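Local atomic coordinates of ABC transporter sugar binding protein (Xanthomonas axonopodis pv. citri, PDB entry 3UOR), a protein that probably binds maltose or a related sugar in the periplasm and delivers it to an ABC transporter for import. Residues Pro139-Thr144 with Ile337-Pro342; Ser325-Gln330 with Pro341-Thr346. All blocks are in the same frame, centred on the assembly; numbering follows the deposited sequence.

Contact 1: Pro139-Thr144 with Ile337-Pro342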
loop_
_atom_site.group_PDB
_atom_site.type_symbol
_atom_site.label_atom_id
_atom_site.label_comp_id
_atom_site.label_asym_id
_atom_site.label_seq_id
_atom_site.Cartn_x
_atom_site.Cartn_y
_atom_site.Cartn_z
ATOM N N PRO A 139 -11.164 0.066 6.899
ATOM C CA PRO A 139 -10.382 -0.163 5.684
ATOM C C PRO A 139 -11.317 -0.396 4.517
ATOM O O PRO A 139 -12.264 -1.161 4.666
ATOM C CB PRO A 139 -9.611 -1.456 5.998
ATOM C CG PRO A 139 -9.561 -1.520 7.487
ATOM C CD PRO A 139 -10.865 -0.920 7.953
ATOM N N TRP A 140 -11.057 0.224 3.376
ATOM C CA TRP A 140 -11.898 -0.002 2.206
ATOM C C TRP A 140 -11.242 -0.988 1.233
ATOM O O TRP A 140 -11.830 -2.006 0.877
ATOM C CB TRP A 140 -12.183 1.330 1.521
ATOM C CG TRP A 140 -13.104 1.253 0.363
ATOM C CD1 TRP A 140 -13.935 0.229 0.040
ATOM C CD2 TRP A 140 -13.301 2.266 -0.633
ATOM N NE1 TRP A 140 -14.630 0.529 -1.120
ATOM C CE2 TRP A 140 -14.256 1.777 -1.546
ATOM C CE3 TRP A 140 -12.741 3.532 -0.852
ATOM C CZ2 TRP A 140 -14.676 2.509 -2.650
ATOM C CZ3 TRP A 140 -13.156 4.261 -1.945
ATOM C CH2 TRP A 140 -14.121 3.747 -2.832
ATOM N N TYR A 141 -10.025 -0.701 0.790
ATOM C CA TYR A 141 -9.306 -1.664 -0.042
ATOM C C TYR A 141 -7.818 -1.512 0.255
ATOM O O TYR A 141 -7.400 -0.522 0.844
ATOM C CB TYR A 141 -9.576 -1.434 -1.529
ATOM C CG TYR A 141 -9.069 -0.109 -2.049
ATOM C CD1 TYR A 141 -7.753 0.043 -2.470
ATOM C CD2 TYR A 141 -9.907 0.989 -2.107
ATOM C CE1 TYR A 141 -7.292 1.259 -2.936
ATOM C CE2 TYR A 141 -9.470 2.192 -2.572
ATOM C CZ TYR A 141 -8.164 2.330 -2.981
ATOM O OH TYR A 141 -7.758 3.556 -3.440
ATOM N N VAL A 142 -7.025 -2.488 -0.156
ATOM C CA VAL A 142 -5.635 -2.569 0.273
ATOM C C VAL A 142 -4.718 -2.531 -0.946
ATOM O O VAL A 142 -4.977 -3.182 -1.964
ATOM C CB VAL A 142 -5.356 -3.869 1.042
ATOM C CG1 VAL A 142 -3.953 -3.868 1.646
ATOM C CG2 VAL A 142 -6.378 -4.057 2.134
ATOM N N ASP A 143 -3.663 -1.737 -0.835
ATOM C CA ASP A 143 -2.603 -1.731 -1.827
ATOM C C ASP A 143 -1.378 -2.308 -1.140
ATOM O O ASP A 143 -0.947 -1.802 -0.110
ATOM C CB ASP A 143 -2.348 -0.300 -2.285
ATOM C CG ASP A 143 -1.095 -0.165 -3.140
ATOM O OD1 ASP A 143 -0.457 -1.189 -3.472
ATOM O OD2 ASP A 143 -0.753 0.981 -3.480
ATOM N N THR A 144 -0.839 -3.395 -1.673
ATOM C CA THR A 144 0.440 -3.891 -1.188
ATOM C C THR A 144 1.273 -4.334 -2.397
ATOM O O THR A 144 0.722 -4.541 -3.475
ATOM C CB THR A 144 0.264 -5.035 -0.172
ATOM O OG1 THR A 144 1.527 -5.335 0.444
ATOM C CG2 THR A 144 -0.234 -6.274 -0.868
ATOM N N ILE A 337 -12.100 -3.128 -10.730
ATOM C CA ILE A 337 -10.922 -2.268 -10.699
ATOM C C ILE A 337 -9.654 -2.926 -10.121
ATOM O O ILE A 337 -8.560 -2.369 -10.217
ATOM C CB ILE A 337 -11.259 -0.936 -9.983
ATOM C CG1 ILE A 337 -10.180 0.112 -10.220
ATOM C CG2 ILE A 337 -11.449 -1.150 -8.506
ATOM C CD1 ILE A 337 -10.523 1.463 -9.606
ATOM N N GLY A 338 -9.785 -4.112 -9.533
ATOM C CA GLY A 338 -8.604 -4.840 -9.080
ATOM C C GLY A 338 -8.160 -4.541 -7.652
ATOM O O GLY A 338 -7.190 -5.124 -7.183
ATOM N N ASP A 339 -8.866 -3.646 -6.959
ATOM C CA ASP A 339 -8.503 -3.262 -5.591
ATOM C C ASP A 339 -8.740 -4.401 -4.622
ATOM O O ASP A 339 -9.756 -5.085 -4.692
ATOM C CB ASP A 339 -9.257 -2.009 -5.143
ATOM C CG ASP A 339 -8.790 -0.761 -5.877
ATOM O OD1 ASP A 339 -7.700 -0.816 -6.460
ATOM O OD2 ASP A 339 -9.501 0.259 -5.890
ATOM N N LEU A 340 -7.787 -4.616 -3.728
ATOM C CA LEU A 340 -7.817 -5.821 -2.903
ATOM C C LEU A 340 -8.773 -5.675 -1.728
ATOM O O LEU A 340 -8.743 -4.688 -1.003
ATOM C CB LEU A 340 -6.424 -6.159 -2.369
ATOM C CG LEU A 340 -5.250 -6.263 -3.351
ATOM C CD1 LEU A 340 -3.982 -6.461 -2.521
ATOM C CD2 LEU A 340 -5.475 -7.430 -4.311
ATOM N N PRO A 341 -9.624 -6.674 -1.531
ATOM C CA PRO A 341 -10.497 -6.635 -0.355
ATOM C C PRO A 341 -9.665 -6.653 0.910
ATOM O O PRO A 341 -8.628 -7.317 0.953
ATOM C CB PRO A 341 -11.293 -7.929 -0.480
ATOM C CG PRO A 341 -11.384 -8.163 -1.978
ATOM C CD PRO A 341 -9.986 -7.750 -2.464
ATOM N N PRO A 342 -10.124 -5.949 1.947
ATOM C CA PRO A 342 -9.373 -5.882 3.208
ATOM C C PRO A 342 -9.820 -6.917 4.221
ATOM O O PRO A 342 -9.335 -6.847 5.348
ATOM C CB PRO A 342 -9.723 -4.492 3.739
ATOM C CG PRO A 342 -11.092 -4.249 3.243
ATOM C CD PRO A 342 -11.201 -4.951 1.892
#
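Val142 and Leu340 meet through their backbones: Val142 N donates to Leu340 O at 2.9 Å, with an N-H...O angle of 145° and the donor lying in the carbonyl plane on a lone pair. The same oxygen receives a CA-H...O contact from Tyr141, CA to O 3.2 Å, so two neighbouring strand residues converge on one carbonyl. The loop crosses the strand at a steep angle and makes a single antiparallel bridge of the hydrogen-bonded type, Val142 with Leu340.

On one flank the Asp339 carboxylate lies flat on the Tyr141 ring, the two planes only 13° apart, with OD2 3.6 Å above the ring centre. Asp339 CB packs on that same face near the ring root, 3.6 Å from Tyr141 CG. On the other flank the Pro342 ring wedges against the strand: its CB touches Val142 CG2 at 3.7 Å and Pro139 CB at 3.8 Å, while its CD lies 3.2 Å from Trp140 O. Val142 CG2, anti to the carbonyl carbon, is the branch that makes this contact.

The tyrosine is positioned from its far end by a hydrogen bond between Tyr141 OH and Ser303 OG, and Trp140 and Tyr141 together span Ser303 on strand 303-307, the pattern of a classic beta bulge. Asp339 OD2 also lies close to Glu40 OE2, a like-charge approach that might favour protonation of one of them. In this alpha/beta fold of a periplasmic solute-binding protein, the loop following helix 327-337 is thus laid against strand 134-150 of the mixed sheet, with helix 123-127 packed against Pro139, Val142 and Pro342, helix 39-52 against Trp140 and Tyr141, and strand 303-307 paired alongside.

Contact 2: Ser325-Gln330 with Pro341-Thr346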
loop_
_atom_site.group_PDB
_atom_site.type_symbol
_atom_site.label_atom_id
_atom_site.label_comp_id
_atom_site.label_asym_id
_atom_site.label_seq_id
_atom_site.Cartn_x
_atom_site.Cartn_y
_atom_site.Cartn_z
ATOM N N SER A 325 -18.613 -2.405 2.875
ATOM C CA SER A 325 -17.886 -3.426 3.634
ATOM C C SER A 325 -18.446 -4.847 3.467
ATOM O O SER A 325 -17.897 -5.796 4.030
ATOM C CB SER A 325 -17.855 -3.078 5.116
ATOM O OG SER A 325 -17.350 -1.780 5.321
ATOM N N GLN A 326 -19.537 -4.996 2.719
ATOM C CA GLN A 326 -20.100 -6.329 2.454
ATOM C C GLN A 326 -19.230 -7.150 1.502
ATOM O O GLN A 326 -18.820 -6.669 0.437
ATOM C CB GLN A 326 -21.517 -6.205 1.894
ATOM C CG GLN A 326 -22.518 -5.555 2.882
ATOM C CD GLN A 326 -23.889 -5.373 2.252
ATOM O OE1 GLN A 326 -24.095 -5.731 1.099
ATOM N NE2 GLN A 326 -24.829 -4.819 3.009
ATOM N N PRO A 327 -18.926 -8.392 1.886
ATOM C CA PRO A 327 -18.048 -9.221 1.057
ATOM C C PRO A 327 -18.404 -9.239 -0.427
ATOM O O PRO A 327 -17.503 -9.192 -1.271
ATOM C CB PRO A 327 -18.192 -10.596 1.695
ATOM C CG PRO A 327 -18.304 -10.272 3.152
ATOM C CD PRO A 327 -19.121 -8.983 3.223
ATOM N N GLN A 328 -19.689 -9.283 -0.752
ATOM C CA GLN A 328 -20.091 -9.377 -2.156
ATOM C C GLN A 328 -19.910 -8.059 -2.899
ATOM O O GLN A 328 -19.589 -8.034 -4.085
ATOM C CB GLN A 328 -21.530 -9.892 -2.273
ATOM C CG GLN A 328 -21.669 -11.288 -1.695
ATOM C CD GLN A 328 -23.014 -11.917 -1.970
ATOM O OE1 GLN A 328 -23.844 -11.362 -2.697
ATOM N NE2 GLN A 328 -23.241 -13.090 -1.385
ATOM N N VAL A 329 -20.091 -6.957 -2.189
ATOM C CA VAL A 329 -19.833 -5.662 -2.786
ATOM C C VAL A 329 -18.324 -5.491 -3.035
ATOM O O VAL A 329 -17.903 -4.982 -4.077
ATOM C CB VAL A 329 -20.384 -4.563 -1.909
ATOM C CG1 VAL A 329 -20.034 -3.202 -2.481
ATOM C CG2 VAL A 329 -21.888 -4.731 -1.807
ATOM N N GLN A 330 -17.518 -5.970 -2.096
ATOM C CA GLN A 330 -16.075 -5.857 -2.197
ATOM C C GLN A 330 -15.528 -6.721 -3.349
ATOM O O GLN A 330 -14.623 -6.297 -4.078
ATOM C CB GLN A 330 -15.418 -6.236 -0.865
ATOM C CG GLN A 330 -15.802 -5.341 0.318
ATOM C CD GLN A 330 -14.862 -5.525 1.515
ATOM O OE1 GLN A 330 -14.277 -6.592 1.703
ATOM N NE2 GLN A 330 -14.703 -4.486 2.305
ATOM N N PRO A 341 -9.624 -6.674 -1.531
ATOM C CA PRO A 341 -10.497 -6.635 -0.355
ATOM C C PRO A 341 -9.665 -6.653 0.910
ATOM O O PRO A 341 -8.628 -7.317 0.953
ATOM C CB PRO A 341 -11.293 -7.929 -0.480
ATOM C CG PRO A 341 -11.384 -8.163 -1.978
ATOM C CD PRO A 341 -9.986 -7.750 -2.464
ATOM N N PRO A 342 -10.124 -5.949 1.947
ATOM C CA PRO A 342 -9.373 -5.882 3.208
ATOM C C PRO A 342 -9.820 -6.917 4.221
ATOM O O PRO A 342 -9.335 -6.847 5.348
ATOM C CB PRO A 342 -9.723 -4.492 3.739
ATOM C CG PRO A 342 -11.092 -4.249 3.243
ATOM C CD PRO A 342 -11.201 -4.951 1.892
ATOM N N ARG A 343 -10.705 -7.850 3.852
ATOM C CA ARG A 343 -11.210 -8.831 4.837
ATOM C C ARG A 343 -11.225 -10.276 4.335
ATOM O O ARG A 343 -11.396 -10.518 3.157
ATOM C CB ARG A 343 -12.600 -8.428 5.381
ATOM C CG ARG A 343 -13.690 -8.266 4.341
ATOM C CD ARG A 343 -15.008 -7.750 4.955
ATOM N NE ARG A 343 -15.437 -8.551 6.101
ATOM C CZ ARG A 343 -16.586 -8.363 6.751
ATOM N NH1 ARG A 343 -17.440 -7.421 6.349
ATOM N NH2 ARG A 343 -16.884 -9.113 7.805
ATOM N N ARG A 344 -11.037 -11.230 5.240
ATOM C CA ARG A 344 -10.873 -12.622 4.842
ATOM C C ARG A 344 -12.086 -13.191 4.164
ATOM O O ARG A 344 -11.967 -14.010 3.258
ATOM C CB ARG A 344 -10.560 -13.498 6.042
ATOM C CG ARG A 344 -9.309 -13.096 6.699
ATOM C CD ARG A 344 -8.723 -14.219 7.477
ATOM N NE ARG A 344 -7.575 -13.687 8.197
ATOM C CZ ARG A 344 -7.687 -12.975 9.306
ATOM N NH1 ARG A 344 -8.892 -12.738 9.816
ATOM N NH2 ARG A 344 -6.602 -12.508 9.904
ATOM N N SER A 345 -13.265 -12.773 4.592
ATOM C CA SER A 345 -14.445 -13.428 4.054
ATOM C C SER A 345 -14.675 -13.056 2.588
ATOM O O SER A 345 -15.207 -13.850 1.822
ATOM C CB SER A 345 -15.683 -13.234 4.949
ATOM O OG SER A 345 -16.103 -11.893 4.987
ATOM N N THR A 346 -14.251 -11.868 2.180
ATOM C CA THR A 346 -14.361 -11.532 0.765
ATOM C C THR A 346 -13.427 -12.425 -0.031
ATOM O O THR A 346 -13.739 -12.813 -1.147
ATOM C CB THR A 346 -13.999 -10.092 0.487
ATOM O OG1 THR A 346 -14.768 -9.255 1.344
ATOM C CG2 THR A 346 -14.327 -9.741 -0.957
#
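Gln330 and Thr346 are brought together by matching first torsions: in each, the leading side-chain atom (Gln330 CG, chi1 -62°; Thr346 OG1, chi1 -53°) stands opposite the carbonyl carbon and beside the backbone N. Gln330 then runs extended to its amide, while Arg343 leaves its backbone with CG between N and the carbonyl carbon and bends at chi3 (-52°), which turns the guanidinium back toward the start of helix 327-337.

Thr346 OG1 donates to Gln330 OE1 at 2.7 Å, the two side chains crossing at about a right angle and the donor tilted from the amide's carbonyl plane. OE1 also has Arg343 CG 3.2 Å away, so the aliphatic part of the arginine, not its charged end, borders this oxygen. The amide nitrogen, Gln330 NE2, lies 3.6 Å from Pro342 CD and makes a weak hydrogen bond to Leu324 O.

Arg343 NH1 donates to Ser325 O at 2.9 Å, with the acceptor at the guanidinium edge and close to its plane; Pro327 CG lies over one face, offset toward the rim. Thr346 CG2 also reaches Pro327 O at 3.2 Å, and Ser345 OG approaches Pro327 CG at 3.3 Å.

Two of the guanidinium nitrogens are tied further: NH1 also bonds Ile115 O, and NE forms a salt bridge with Asp120 OD1, the atom that Ser345 OG bonds as well. Chemically, the contact places a buried arginine charge among two backbone carbonyls and a carboxylate, which should compensate it and hold its rotation. Between the first turns of helices 327-337 and 344-348, the Thr346 hydroxyl satisfies the amide oxygen of Gln330, while the Pro327 ring packs between Ser345 OG and the guanidinium face.

Followed from the N terminus, the chain first reaches strand 134-150, whose residues 139-144 are met by 337-342 only after 192 intervening residues, of which 81 are helix and 27 strand; contact 1 closes this long loop. Within that span lies Ser325-Gln330, which pairs with 341-346 after only ten residues, seven of them helical, so contact 2 closes a short loop. The two closures overlap and cross, because 325 starts inside the larger loop and 346 ends beyond it. They share Pro341 and Pro342, their centres are about 9 Å apart, and Trp140 O packs 4.1 Å from Gln330 NE2. Together they tie helices 327-337 and 344-348 to the central sheet.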